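Local coordinates for protein dual function macrocyclase-peptidase POPB (Galerina marginata, PDB 5N4B) that cleaves peptide bonds on the C-terminal side of prolyl residues and macrocyclises a precursor peptide in the biosynthesis of the amanitin toxins, at residues T15-H20 / D36-L41; A606-F611 / P638-H643; P135-A140 / L181-V186; Y173-S178 / G189-L194. The protein carries 1 engineered substitution. One frame throughout, in Å; residues are numbered along the deposited sequence. Where two conformers were deposited one is given.

Interaction 1: T15-H20 / D36-L41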
loop_
_atom_site.group_PDB
_atom_site.type_symbol
_atom_site.label_atom_id
_atom_site.label_comp_id
_atom_site.label_asym_id
_atom_site.label_seq_id
_atom_site.Cartn_x
_atom_site.Cartn_y
_atom_site.Cartn_z
ATOM N N THR A 15 -10.126 -32.238 8.834
ATOM C CA THR A 15 -9.042 -31.373 9.309
ATOM C C THR A 15 -8.628 -31.838 10.691
ATOM O O THR A 15 -9.366 -31.646 11.663
ATOM C CB THR A 15 -9.467 -29.919 9.333
ATOM O OG1 THR A 15 -9.949 -29.590 8.039
ATOM C CG2 THR A 15 -8.301 -28.986 9.657
ATOM N N ARG A 16 -7.450 -32.449 10.769
ATOM C CA ARG A 16 -6.953 -32.985 12.023
ATOM C C ARG A 16 -6.867 -31.897 13.072
ATOM O O ARG A 16 -6.537 -30.753 12.772
ATOM C CB ARG A 16 -5.539 -33.556 11.782
ATOM C CG ARG A 16 -4.887 -34.135 13.018
ATOM C CD ARG A 16 -3.682 -34.982 12.606
ATOM N NE ARG A 16 -2.615 -34.181 12.016
ATOM C CZ ARG A 16 -1.636 -33.614 12.716
ATOM N NH1 ARG A 16 -1.562 -33.762 14.039
ATOM N NH2 ARG A 16 -0.720 -32.905 12.102
ATOM N N ARG A 17 -7.174 -32.251 14.322
ATOM C CA ARG A 17 -7.009 -31.380 15.481
ATOM C C ARG A 17 -5.929 -31.967 16.348
ATOM O O ARG A 17 -6.095 -33.068 16.902
ATOM C CB ARG A 17 -8.292 -31.235 16.284
ATOM C CG ARG A 17 -9.367 -30.468 15.516
ATOM C CD ARG A 17 -10.735 -30.479 16.212
ATOM N NE ARG A 17 -10.678 -29.903 17.545
ATOM C CZ ARG A 17 -10.661 -28.607 17.833
ATOM N NH1 ARG A 17 -10.677 -27.695 16.871
ATOM N NH2 ARG A 17 -10.651 -28.183 19.094
ATOM N N SER A 18 -4.818 -31.268 16.458
ATOM C CA SER A 18 -3.738 -31.745 17.295
ATOM C C SER A 18 -4.018 -31.444 18.756
ATOM O O SER A 18 -4.975 -30.752 19.118
ATOM C CB SER A 18 -2.426 -31.137 16.861
ATOM O OG SER A 18 -2.314 -29.827 17.404
ATOM N N ASP A 19 -3.172 -32.009 19.617
ATOM C CA ASP A 19 -3.274 -31.754 21.045
ATOM C C ASP A 19 -2.358 -30.611 21.518
ATOM O O ASP A 19 -2.172 -30.437 22.726
ATOM C CB ASP A 19 -3.005 -33.057 21.834
ATOM C CG ASP A 19 -1.547 -33.477 21.832
ATOM O OD1 ASP A 19 -0.720 -32.885 21.112
ATOM O OD2 ASP A 19 -1.208 -34.439 22.572
ATOM N N HIS A 20 -1.846 -29.791 20.594
ATOM C CA HIS A 20 -0.932 -28.705 20.949
ATOM C C HIS A 20 -1.618 -27.676 21.840
ATOM O O HIS A 20 -2.732 -27.227 21.561
ATOM C CB HIS A 20 -0.431 -28.010 19.686
ATOM C CG HIS A 20 0.643 -27.013 19.942
ATOM N ND1 HIS A 20 1.986 -27.311 19.826
ATOM C CD2 HIS A 20 0.577 -25.724 20.344
ATOM C CE1 HIS A 20 2.695 -26.241 20.147
ATOM N NE2 HIS A 20 1.861 -25.268 20.468
ATOM N N ASP A 36 -4.114 -24.973 20.540
ATOM C CA ASP A 36 -3.876 -24.564 19.149
ATOM C C ASP A 36 -3.930 -25.826 18.289
ATOM O O ASP A 36 -2.913 -26.286 17.756
ATOM C CB ASP A 36 -2.560 -23.806 18.995
ATOM C CG ASP A 36 -2.526 -22.881 17.737
ATOM O OD1 ASP A 36 -3.582 -22.286 17.390
ATOM O OD2 ASP A 36 -1.439 -22.728 17.135
ATOM N N PRO A 37 -5.126 -26.394 18.113
ATOM C CA PRO A 37 -5.256 -27.670 17.406
ATOM C C PRO A 37 -4.871 -27.591 15.959
ATOM O O PRO A 37 -4.685 -28.638 15.317
ATOM C CB PRO A 37 -6.750 -28.027 17.573
ATOM C CG PRO A 37 -7.404 -26.734 17.872
ATOM C CD PRO A 37 -6.405 -25.931 18.656
ATOM N N TYR A 38 -4.799 -26.371 15.396
ATOM C CA TYR A 38 -4.410 -26.182 14.004
ATOM C C TYR A 38 -2.999 -25.601 13.877
ATOM O O TYR A 38 -2.647 -25.023 12.833
ATOM C CB TYR A 38 -5.466 -25.344 13.243
ATOM C CG TYR A 38 -6.849 -25.978 13.383
ATOM C CD1 TYR A 38 -7.102 -27.281 12.954
ATOM C CD2 TYR A 38 -7.897 -25.273 13.988
ATOM C CE1 TYR A 38 -8.335 -27.848 13.121
ATOM C CE2 TYR A 38 -9.118 -25.844 14.152
ATOM C CZ TYR A 38 -9.354 -27.114 13.729
ATOM O OH TYR A 38 -10.610 -27.686 13.943
ATOM N N GLN A 39 -2.170 -25.777 14.903
ATOM C CA GLN A 39 -0.777 -25.336 14.814
ATOM C C GLN A 39 -0.101 -25.913 13.588
ATOM O O GLN A 39 0.754 -25.258 12.982
ATOM C CB GLN A 39 -0.015 -25.707 16.099
ATOM C CG GLN A 39 1.463 -25.256 16.077
ATOM C CD GLN A 39 2.341 -26.171 15.237
ATOM O OE1 GLN A 39 2.137 -27.389 15.211
ATOM N NE2 GLN A 39 3.309 -25.592 14.509
ATOM N N TRP A 40 -0.484 -27.129 13.195
ATOM C CA TRP A 40 0.139 -27.816 12.070
ATOM C C TRP A 40 -0.111 -27.113 10.739
ATOM O O TRP A 40 0.648 -27.317 9.795
ATOM C CB TRP A 40 -0.282 -29.282 12.032
ATOM C CG TRP A 40 -1.736 -29.505 11.857
ATOM C CD1 TRP A 40 -2.674 -29.565 12.834
ATOM C CD2 TRP A 40 -2.404 -29.682 10.619
ATOM N NE1 TRP A 40 -3.920 -29.773 12.253
ATOM C CE2 TRP A 40 -3.772 -29.859 10.900
ATOM C CE3 TRP A 40 -1.979 -29.734 9.287
ATOM C CZ2 TRP A 40 -4.716 -30.090 9.905
ATOM C CZ3 TRP A 40 -2.919 -29.954 8.302
ATOM C CH2 TRP A 40 -4.274 -30.122 8.610
ATOM N N LEU A 41 -1.115 -26.248 10.648
ATOM C CA LEU A 41 -1.355 -25.465 9.439
ATOM C C LEU A 41 -0.372 -24.336 9.284
ATOM O O LEU A 41 -0.425 -23.631 8.272
ATOM C CB LEU A 41 -2.809 -24.955 9.415
ATOM C CG LEU A 41 -3.812 -26.044 9.046
ATOM C CD1 LEU A 41 -5.267 -25.589 9.278
ATOM C CD2 LEU A 41 -3.657 -26.448 7.565
HETATM O O HOH W 1 -11.268 -29.793 12.448
HETATM O O HOH W 2 0.387 -29.158 15.919
#
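Trp-40 presents one face of its indole to the guanidinium of Arg-16, a cation-pi stack with Arg-16 CZ 4.3 Å from the centroid of the five-membered ring and 14° off its normal. Leu-41 lies against the opposite face. At the indole edge, NE1 of Trp-40 donates to Arg-16 O (2.8 Å), approaching from above the carbonyl plane, about 51° out of it, while the oxygen lies near the indole plane. Arg-16 thus meets the ring twice; chi1 of 179° and a bend at chi3 bring its guanidinium over the face. The Arg-17 guanidinium rests one face on Pro-37, while its NH1 donates in plane to Tyr-38 OH (2.9 Å). Over the His-20 ring sits CG of Gln-39, 4.2 Å from the centroid. Main-chain bonds fix the register: Ser-18 N to Pro-37 O (2.9 Å) and Asp-36 N to His-20 O (2.8 Å). The loop before strand 21-26 is thereby bound to the type I turn Asp-36 to Gln-39 and the 3-10 start leading into helix 46-64, with Tyr-38 lying on helix 668-680. Glu-47 binds Arg-16 NE. The charge of Arg-16, shared between an indole face and a carboxylate, is probably well compensated.

Interaction 2: A606-F611 / P638-H643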
loop_
_atom_site.group_PDB
_atom_site.type_symbol
_atom_site.label_atom_id
_atom_site.label_comp_id
_atom_site.label_asym_id
_atom_site.label_seq_id
_atom_site.Cartn_x
_atom_site.Cartn_y
_atom_site.Cartn_z
ATOM N N ALA A 606 -4.998 -13.011 11.643
ATOM C CA ALA A 606 -6.105 -13.578 12.423
ATOM C C ALA A 606 -5.673 -14.240 13.717
ATOM O O ALA A 606 -6.497 -14.340 14.655
ATOM C CB ALA A 606 -6.906 -14.580 11.594
ATOM N N ASP A 607 -4.429 -14.703 13.803
ATOM C CA ASP A 607 -3.888 -15.274 15.039
ATOM C C ASP A 607 -3.108 -14.139 15.694
ATOM O O ASP A 607 -1.933 -13.911 15.406
ATOM C CB ASP A 607 -3.046 -16.501 14.763
ATOM C CG ASP A 607 -2.513 -17.113 16.035
ATOM O OD1 ASP A 607 -2.491 -16.436 17.088
ATOM O OD2 ASP A 607 -2.074 -18.290 15.982
ATOM N N LEU A 608 -3.780 -13.376 16.555
ATOM C CA LEU A 608 -3.129 -12.237 17.195
ATOM C C LEU A 608 -2.297 -12.642 18.414
ATOM O O LEU A 608 -1.664 -11.773 19.028
ATOM C CB LEU A 608 -4.134 -11.173 17.612
ATOM C CG LEU A 608 -4.682 -10.239 16.588
ATOM C CD1 LEU A 608 -5.547 -9.195 17.290
ATOM C CD2 LEU A 608 -3.592 -9.525 15.810
ATOM N N LEU A 609 -2.271 -13.931 18.770
ATOM C CA LEU A 609 -1.354 -14.403 19.797
ATOM C C LEU A 609 0.006 -14.800 19.254
ATOM O O LEU A 609 0.978 -14.770 20.008
ATOM C CB LEU A 609 -1.938 -15.568 20.605
ATOM C CG LEU A 609 -3.193 -15.245 21.391
ATOM C CD1 LEU A 609 -3.653 -16.462 22.139
ATOM C CD2 LEU A 609 -2.978 -14.097 22.322
ATOM N N LYS A 610 0.114 -15.105 17.955
ATOM C CA LYS A 610 1.374 -15.587 17.382
ATOM C C LYS A 610 1.872 -14.747 16.204
ATOM O O LYS A 610 2.884 -15.107 15.601
ATOM C CB LYS A 610 1.251 -17.070 16.971
ATOM C CG LYS A 610 0.959 -18.064 18.120
ATOM C CD LYS A 610 1.025 -19.577 17.672
ATOM C CE LYS A 610 2.426 -20.007 17.290
ATOM N NZ LYS A 610 2.527 -21.498 17.013
ATOM N N PHE A 611 1.233 -13.629 15.881
ATOM C CA PHE A 611 1.606 -12.883 14.681
ATOM C C PHE A 611 3.074 -12.464 14.708
ATOM O O PHE A 611 3.701 -12.333 13.651
ATOM C CB PHE A 611 0.723 -11.627 14.524
ATOM C CG PHE A 611 0.993 -10.550 15.583
ATOM C CD1 PHE A 611 1.995 -9.630 15.405
ATOM C CD2 PHE A 611 0.270 -10.503 16.766
ATOM C CE1 PHE A 611 2.305 -8.680 16.378
ATOM C CE2 PHE A 611 0.580 -9.584 17.741
ATOM C CZ PHE A 611 1.578 -8.641 17.545
ATOM N N PRO A 638 -8.896 -11.223 23.873
ATOM C CA PRO A 638 -10.336 -11.120 23.547
ATOM C C PRO A 638 -10.637 -10.586 22.156
ATOM O O PRO A 638 -11.795 -10.647 21.746
ATOM C CB PRO A 638 -10.883 -10.165 24.616
ATOM C CG PRO A 638 -9.760 -9.946 25.573
ATOM C CD PRO A 638 -8.491 -10.341 24.974
ATOM N N LEU A 639 -9.653 -10.034 21.459
ATOM C CA LEU A 639 -9.829 -9.532 20.112
ATOM C C LEU A 639 -9.374 -10.516 19.039
ATOM O O LEU A 639 -9.764 -10.370 17.877
ATOM C CB LEU A 639 -9.023 -8.236 19.965
ATOM C CG LEU A 639 -9.339 -7.351 18.791
ATOM C CD1 LEU A 639 -10.797 -6.892 18.915
ATOM C CD2 LEU A 639 -8.381 -6.161 18.861
ATOM N N SER A 640 -8.516 -11.464 19.358
ATOM C CA SER A 640 -7.883 -12.304 18.331
ATOM C C SER A 640 -8.921 -13.165 17.637
ATOM O O SER A 640 -9.545 -13.992 18.312
ATOM C CB SER A 640 -6.939 -13.232 19.036
ATOM O OG SER A 640 -6.292 -14.053 18.099
ATOM N N PRO A 641 -9.141 -13.042 16.335
ATOM C CA PRO A 641 -10.271 -13.765 15.722
ATOM C C PRO A 641 -10.174 -15.266 15.869
ATOM O O PRO A 641 -11.189 -15.911 16.139
ATOM C CB PRO A 641 -10.228 -13.285 14.251
ATOM C CG PRO A 641 -9.612 -11.911 14.357
ATOM C CD PRO A 641 -8.598 -12.000 15.452
ATOM N N VAL A 642 -8.988 -15.842 15.732
ATOM C CA VAL A 642 -8.823 -17.293 15.830
ATOM C C VAL A 642 -9.212 -17.804 17.199
ATOM O O VAL A 642 -9.530 -18.983 17.327
ATOM C CB VAL A 642 -7.347 -17.618 15.521
ATOM C CG1 VAL A 642 -6.926 -18.993 16.024
ATOM C CG2 VAL A 642 -7.066 -17.514 14.006
ATOM N N HIS A 643 -9.197 -16.955 18.220
ATOM C CA HIS A 643 -9.460 -17.365 19.595
ATOM C C HIS A 643 -10.829 -16.980 20.120
ATOM O O HIS A 643 -11.089 -17.222 21.300
ATOM C CB HIS A 643 -8.365 -16.832 20.507
ATOM C CG HIS A 643 -7.021 -17.288 20.074
ATOM N ND1 HIS A 643 -6.177 -16.525 19.292
ATOM C CD2 HIS A 643 -6.424 -18.495 20.204
ATOM C CE1 HIS A 643 -5.117 -17.235 18.980
ATOM N NE2 HIS A 643 -5.237 -18.437 19.529
HETATM O O HOH W 3 -2.826 -19.620 18.243
#
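Leu-608 N donates to Ser-640 OG (3.0 Å), and Val-642 N donates to Ala-606 O (3.1 Å, 164° at the hydrogen); these two bonds hold the loops 606-611 and 638-643 together. Beside them, Ala-606 CB packs on Val-642 CG2 at 3.8 Å. CD1 of Leu-609 sits over the centre of one face of the His-643 ring, 3.6 Å from its centroid, in a CH-pi contact; CG1 of Val-642 covers the opposite face. At the ring edge, CE1 of His-643 approaches Asp-607 OD1 (3.3 Å). Within 638-643, a hydrogen bond between Ser-640 OG and His-643 ND1 (2.7 Å) ties the serine to the imidazole and fixes the ring's rotation. The second shell begins with a water that links His-643 NE2 to Asp-607 OD2, the oxygen that forms a salt bridge with Lys-672. His-669 ND1 is bonded to Asp-607 N, while Met-585 and Phe-673 pack against Ala-606 and Pro-641. The contact is buried in the peptidase domain, an alpha/beta-hydrolase fold, where it joins loops after strand 598-602 and before strand 653-659. The side chain of Ala-606 lies about 11 Å from that of Ala-578, the engineered residue at the charge-relay serine position.

Interaction 3: P135-A140 / L181-V186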
loop_
_atom_site.group_PDB
_atom_site.type_symbol
_atom_site.label_atom_id
_atom_site.label_comp_id
_atom_site.label_asym_id
_atom_site.label_seq_id
_atom_site.Cartn_x
_atom_site.Cartn_y
_atom_site.Cartn_z
ATOM N N PRO A 135 9.342 -3.977 -18.603
ATOM C CA PRO A 135 9.627 -5.014 -17.605
ATOM C C PRO A 135 9.041 -6.358 -17.974
ATOM O O PRO A 135 9.446 -7.384 -17.388
ATOM C CB PRO A 135 9.006 -4.456 -16.324
ATOM C CG PRO A 135 8.405 -3.231 -16.605
ATOM C CD PRO A 135 8.489 -2.914 -18.072
ATOM N N ASN A 136 8.087 -6.414 -18.904
ATOM C CA ASN A 136 7.518 -7.692 -19.250
ATOM C C ASN A 136 8.547 -8.585 -19.916
ATOM O O ASN A 136 8.296 -9.792 -20.030
ATOM C CB ASN A 136 6.305 -7.498 -20.164
ATOM C CG ASN A 136 5.212 -6.661 -19.527
ATOM O OD1 ASN A 136 4.454 -7.142 -18.679
ATOM N ND2 ASN A 136 5.109 -5.424 -19.928
ATOM N N VAL A 137 9.641 -8.047 -20.437
ATOM C CA VAL A 137 10.630 -8.920 -21.061
ATOM C C VAL A 137 11.754 -9.335 -20.122
ATOM O O VAL A 137 12.708 -9.985 -20.554
ATOM C CB VAL A 137 11.170 -8.339 -22.367
ATOM C CG1 VAL A 137 10.038 -7.991 -23.309
ATOM C CG2 VAL A 137 12.007 -7.168 -22.125
ATOM N N LEU A 138 11.657 -8.969 -18.838
ATOM C CA LEU A 138 12.679 -9.415 -17.891
ATOM C C LEU A 138 12.763 -10.944 -17.852
ATOM O O LEU A 138 13.839 -11.499 -17.654
ATOM C CB LEU A 138 12.406 -8.816 -16.505
ATOM C CG LEU A 138 12.777 -7.338 -16.389
ATOM C CD1 LEU A 138 12.107 -6.788 -15.154
ATOM C CD2 LEU A 138 14.270 -7.108 -16.369
ATOM N N ALA A 139 11.633 -11.616 -17.992
ATOM C CA ALA A 139 11.573 -13.063 -18.211
ATOM C C ALA A 139 10.492 -13.353 -19.243
ATOM O O ALA A 139 9.358 -12.887 -19.101
ATOM C CB ALA A 139 11.307 -13.826 -16.896
ATOM N N ALA A 140 10.826 -14.203 -20.219
ATOM C CA ALA A 140 9.874 -14.598 -21.256
ATOM C C ALA A 140 8.612 -15.222 -20.683
ATOM O O ALA A 140 7.538 -15.108 -21.289
ATOM C CB ALA A 140 10.524 -15.592 -22.216
ATOM N N LEU A 181 15.564 -1.705 -23.037
ATOM C CA LEU A 181 15.208 -3.107 -22.855
ATOM C C LEU A 181 13.814 -3.243 -23.440
ATOM O O LEU A 181 12.837 -2.766 -22.863
ATOM C CB LEU A 181 15.192 -3.532 -21.384
ATOM C CG LEU A 181 14.905 -5.024 -21.214
ATOM C CD1 LEU A 181 16.127 -5.810 -21.641
ATOM C CD2 LEU A 181 14.538 -5.329 -19.750
ATOM N N SER A 182 13.706 -3.927 -24.567
ATOM C CA SER A 182 12.443 -4.095 -25.269
ATOM C C SER A 182 12.448 -5.454 -25.934
ATOM O O SER A 182 13.467 -6.128 -25.991
ATOM C CB SER A 182 12.284 -3.019 -26.311
ATOM O OG SER A 182 13.276 -3.243 -27.340
ATOM N N GLN A 183 11.282 -5.864 -26.442
ATOM C CA GLN A 183 11.235 -7.110 -27.193
ATOM C C GLN A 183 12.214 -7.075 -28.363
ATOM O O GLN A 183 12.899 -8.079 -28.643
ATOM C CB GLN A 183 9.830 -7.335 -27.755
ATOM C CG GLN A 183 8.777 -7.556 -26.733
ATOM C CD GLN A 183 8.855 -8.950 -26.179
ATOM O OE1 GLN A 183 9.753 -9.720 -26.526
ATOM N NE2 GLN A 183 7.907 -9.294 -25.324
ATOM N N ALA A 184 12.319 -5.916 -29.024
ATOM C CA ALA A 184 13.240 -5.795 -30.152
ATOM C C ALA A 184 14.682 -5.911 -29.699
ATOM O O ALA A 184 15.482 -6.647 -30.289
ATOM C CB ALA A 184 13.019 -4.484 -30.901
ATOM N N SER A 185 15.035 -5.227 -28.614
ATOM C CA SER A 185 16.429 -5.213 -28.202
ATOM C C SER A 185 16.885 -6.571 -27.740
ATOM O O SER A 185 18.034 -6.954 -28.010
ATOM C CB SER A 185 16.664 -4.155 -27.113
ATOM O OG SER A 185 16.195 -4.592 -25.854
ATOM N N VAL A 186 16.029 -7.333 -27.052
ATOM C CA VAL A 186 16.382 -8.673 -26.603
ATOM C C VAL A 186 16.541 -9.602 -27.808
ATOM O O VAL A 186 17.424 -10.467 -27.826
ATOM C CB VAL A 186 15.334 -9.203 -25.603
ATOM C CG1 VAL A 186 15.590 -10.631 -25.268
ATOM C CG2 VAL A 186 15.299 -8.353 -24.306
#
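The backbones of 135-140 and 181-186 stay apart, Val-137 CA and Gln-183 CA being the nearest pair at 6.4 Å, and no hydrogen bond crosses between them, so side chains do nearly all the bridging between a 3-10 turn and the start of helix 183-188. Val-137 carries most of the contact, and its two methyls divide the neighbours. CG2, wedged between the backbone N and the carbonyl carbon (chi1 of CG1 -54°), reaches CG of Leu-181 at 3.7 Å and CG2 of Val-186 at 4.1 Å. CG1 points to the amide of Gln-183, whose NE2 comes within 3.2 Å of it; the bend at chi2 (-77°) folds that amide back over the valine. The side chains of Val-137 and Leu-181 run antiparallel past one another. Leu-138 meets Leu-181 at about a right angle, CD2 to CD2, 3.8 Å apart. The helix start is set by a capping box: Ser-182 OG accepts from Ser-185 N, and Ser-185 OG accepts from Ser-182 N, both at 2.9 Å. Backbone bonds from Leu-181 to Phe-132 and Asp-134 place that residue beside strand 129-133, and Leu-138 packs onward against Met-146 and Tyr-160. The contact therefore lies where two successive four-stranded sheets of the beta-propeller meet. Its chemistry is largely apolar: two valines and two leucines, with the Gln-183 amide laid against a methyl, hold the surface helix, while the capping serines serve the helix itself.

Interaction 4: Y173-S178 / G189-L194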
loop_
_atom_site.group_PDB
_atom_site.type_symbol
_atom_site.label_atom_id
_atom_site.label_comp_id
_atom_site.label_asym_id
_atom_site.label_seq_id
_atom_site.Cartn_x
_atom_site.Cartn_y
_atom_site.Cartn_z
ATOM N N TYR A 173 19.666 -3.972 -10.705
ATOM C CA TYR A 173 20.478 -3.904 -11.905
ATOM C C TYR A 173 20.570 -2.453 -12.354
ATOM O O TYR A 173 19.798 -1.593 -11.907
ATOM C CB TYR A 173 19.888 -4.783 -13.048
ATOM C CG TYR A 173 19.824 -6.229 -12.666
ATOM C CD1 TYR A 173 20.940 -7.033 -12.783
ATOM C CD2 TYR A 173 18.676 -6.773 -12.136
ATOM C CE1 TYR A 173 20.877 -8.343 -12.420
ATOM C CE2 TYR A 173 18.616 -8.100 -11.756
ATOM C CZ TYR A 173 19.736 -8.878 -11.913
ATOM O OH TYR A 173 19.691 -10.207 -11.497
ATOM N N VAL A 174 21.563 -2.169 -13.207
ATOM C CA VAL A 174 21.803 -0.832 -13.703
ATOM C C VAL A 174 22.052 -0.906 -15.198
ATOM O O VAL A 174 22.836 -1.747 -15.678
ATOM C CB VAL A 174 23.000 -0.153 -13.019
ATOM C CG1 VAL A 174 23.178 1.319 -13.505
ATOM C CG2 VAL A 174 22.887 -0.244 -11.502
ATOM N N ARG A 175 21.430 0.005 -15.916
ATOM C CA ARG A 175 21.668 0.120 -17.349
ATOM C C ARG A 175 21.740 1.575 -17.777
ATOM O O ARG A 175 21.172 2.469 -17.160
ATOM C CB ARG A 175 20.611 -0.612 -18.216
ATOM C CG ARG A 175 19.242 0.067 -18.153
ATOM C CD ARG A 175 18.116 -0.805 -18.672
ATOM N NE ARG A 175 18.379 -1.292 -20.006
ATOM C CZ ARG A 175 18.706 -2.544 -20.317
ATOM N NH1 ARG A 175 18.780 -3.520 -19.433
ATOM N NH2 ARG A 175 18.984 -2.819 -21.573
ATOM N N SER A 176 22.486 1.817 -18.857
ATOM C CA SER A 176 22.522 3.131 -19.461
ATOM C C SER A 176 21.142 3.522 -19.965
ATOM O O SER A 176 20.410 2.697 -20.525
ATOM C CB SER A 176 23.478 3.098 -20.664
ATOM O OG SER A 176 23.358 4.337 -21.366
ATOM N N THR A 177 20.788 4.798 -19.814
ATOM C CA THR A 177 19.551 5.306 -20.366
ATOM C C THR A 177 19.510 5.284 -21.889
ATOM O O THR A 177 18.436 5.488 -22.469
ATOM C CB THR A 177 19.231 6.704 -19.813
ATOM O OG1 THR A 177 20.275 7.665 -20.098
ATOM C CG2 THR A 177 19.057 6.588 -18.328
ATOM N N SER A 178 20.658 5.100 -22.526
ATOM C CA SER A 178 20.760 4.966 -23.971
ATOM C C SER A 178 20.634 3.528 -24.436
ATOM O O SER A 178 20.778 3.271 -25.625
ATOM C CB SER A 178 22.118 5.498 -24.434
ATOM O OG SER A 178 23.159 4.659 -23.974
ATOM N N GLY A 189 20.049 -8.535 -29.717
ATOM C CA GLY A 189 21.352 -8.478 -29.092
ATOM C C GLY A 189 21.291 -8.854 -27.634
ATOM O O GLY A 189 20.308 -9.417 -27.149
ATOM N N VAL A 190 22.365 -8.524 -26.932
ATOM C CA VAL A 190 22.464 -8.854 -25.515
ATOM C C VAL A 190 21.610 -7.865 -24.739
ATOM O O VAL A 190 21.113 -6.882 -25.291
ATOM C CB VAL A 190 23.924 -8.829 -25.031
ATOM C CG1 VAL A 190 24.743 -9.879 -25.786
ATOM C CG2 VAL A 190 24.532 -7.422 -25.194
ATOM N N ASP A 191 21.428 -8.144 -23.452
ATOM C CA ASP A 191 20.539 -7.329 -22.626
ATOM C C ASP A 191 20.874 -5.833 -22.706
ATOM O O ASP A 191 19.987 -5.001 -22.945
ATOM C CB ASP A 191 20.548 -7.881 -21.205
ATOM C CG ASP A 191 19.798 -6.994 -20.209
ATOM O OD1 ASP A 191 20.023 -5.759 -20.195
ATOM O OD2 ASP A 191 18.952 -7.548 -19.483
ATOM N N GLY A 192 22.147 -5.470 -22.541
ATOM C CA GLY A 192 22.570 -4.088 -22.540
ATOM C C GLY A 192 22.921 -3.573 -21.163
ATOM O O GLY A 192 23.675 -2.598 -21.058
ATOM N N ARG A 193 22.502 -4.257 -20.107
ATOM C CA ARG A 193 22.792 -3.738 -18.791
ATOM C C ARG A 193 24.273 -3.904 -18.452
ATOM O O ARG A 193 25.002 -4.689 -19.056
ATOM C CB ARG A 193 21.971 -4.472 -17.736
ATOM C CG ARG A 193 22.310 -5.958 -17.595
ATOM C CD ARG A 193 21.607 -6.548 -16.377
ATOM N NE ARG A 193 21.795 -8.000 -16.205
ATOM C CZ ARG A 193 22.775 -8.577 -15.522
ATOM N NH1 ARG A 193 23.748 -7.870 -14.936
ATOM N NH2 ARG A 193 22.776 -9.908 -15.407
ATOM N N LEU A 194 24.721 -3.171 -17.446
ATOM C CA LEU A 194 26.027 -3.401 -16.839
ATOM C C LEU A 194 26.054 -4.708 -16.060
ATOM O O LEU A 194 25.024 -5.284 -15.752
ATOM C CB LEU A 194 26.296 -2.263 -15.855
ATOM C CG LEU A 194 26.278 -0.856 -16.376
ATOM C CD1 LEU A 194 26.674 0.106 -15.247
ATOM C CD2 LEU A 194 27.229 -0.695 -17.528
HETATM O O HOH W 4 23.171 -4.400 -13.954
HETATM O O HOH W 5 23.988 -0.322 -19.789
#
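Charged bonding centres on Arg-175 and Asp-191. The guanidinium grips the aspartate residue end-on with two nitrogens: NH1 makes a salt bridge to OD1 (2.7 Å) on its syn lone pair, and NH2 donates to the backbone O of the same residue (2.8 Å), from above the carbonyl plane. The bend at chi3 (-54°) turns the arginine head toward this loop. Asp-191 OD1 takes a second bond on its anti side from Arg-193 N (2.9 Å), closing an Asx turn. Tyr-160 OH is bonded to Arg-175 NH1 and Ser-179 O to NE, so partners outside the pair also hold the head.

Main-chain bonding supplies one direct link, Leu-194 N to Val-174 O (3.0 Å). Water extends it on both sides in sequence: one molecule joins Val-174 N to Leu-194 O, another joins Ser-176 N to Gly-192 O.

Among the flat groups, the Arg-193 guanidinium turns a face to the edge of the Tyr-173 ring, CE1 under its centre and NH1 near the ring plane; with the planes inclined at 51° this is no parallel stack. Its NH1 also donates to Leu-194 O (3.0 Å). The extended chain from CG to NE carries it there. Tyr-173 OH is bonded to Glu-197. Apolar contact is slight, Val-174 CG1 meeting Leu-194 CD1 at 4.1 Å.

Residues 192-194 thus lie beside 174-176 of strand 170-176, ahead of its sheet neighbour 198-201 in this propeller blade. One carboxylate oxygen ties the arginine and the turn together; two donors on OD1, one from an arginine, would probably favour the ionised carboxylate.

How the interactions relate
From the N terminus, interaction 1 closes the excursion that holds strands 21-26 and 30-35. Interaction 3 then spans 135-140 to 181-186, joining the connection between two propeller sheets to helix 183-188. Interaction 4 opens within that span, at 173-178, and closes beyond it at 189-194, so interactions 3 and 4 cross; they touch where Leu-181 packs on Arg-175 and Asp-191. Interaction 2 comes last, closing a loop in the peptidase domain. It touches interaction 1 through Lys-610, which packs on Gln-39 and Asp-36, so the N-terminal segment rests on the peptidase domain, whereas interactions 3 and 4 lie about 29 Å or more away between nearest atoms.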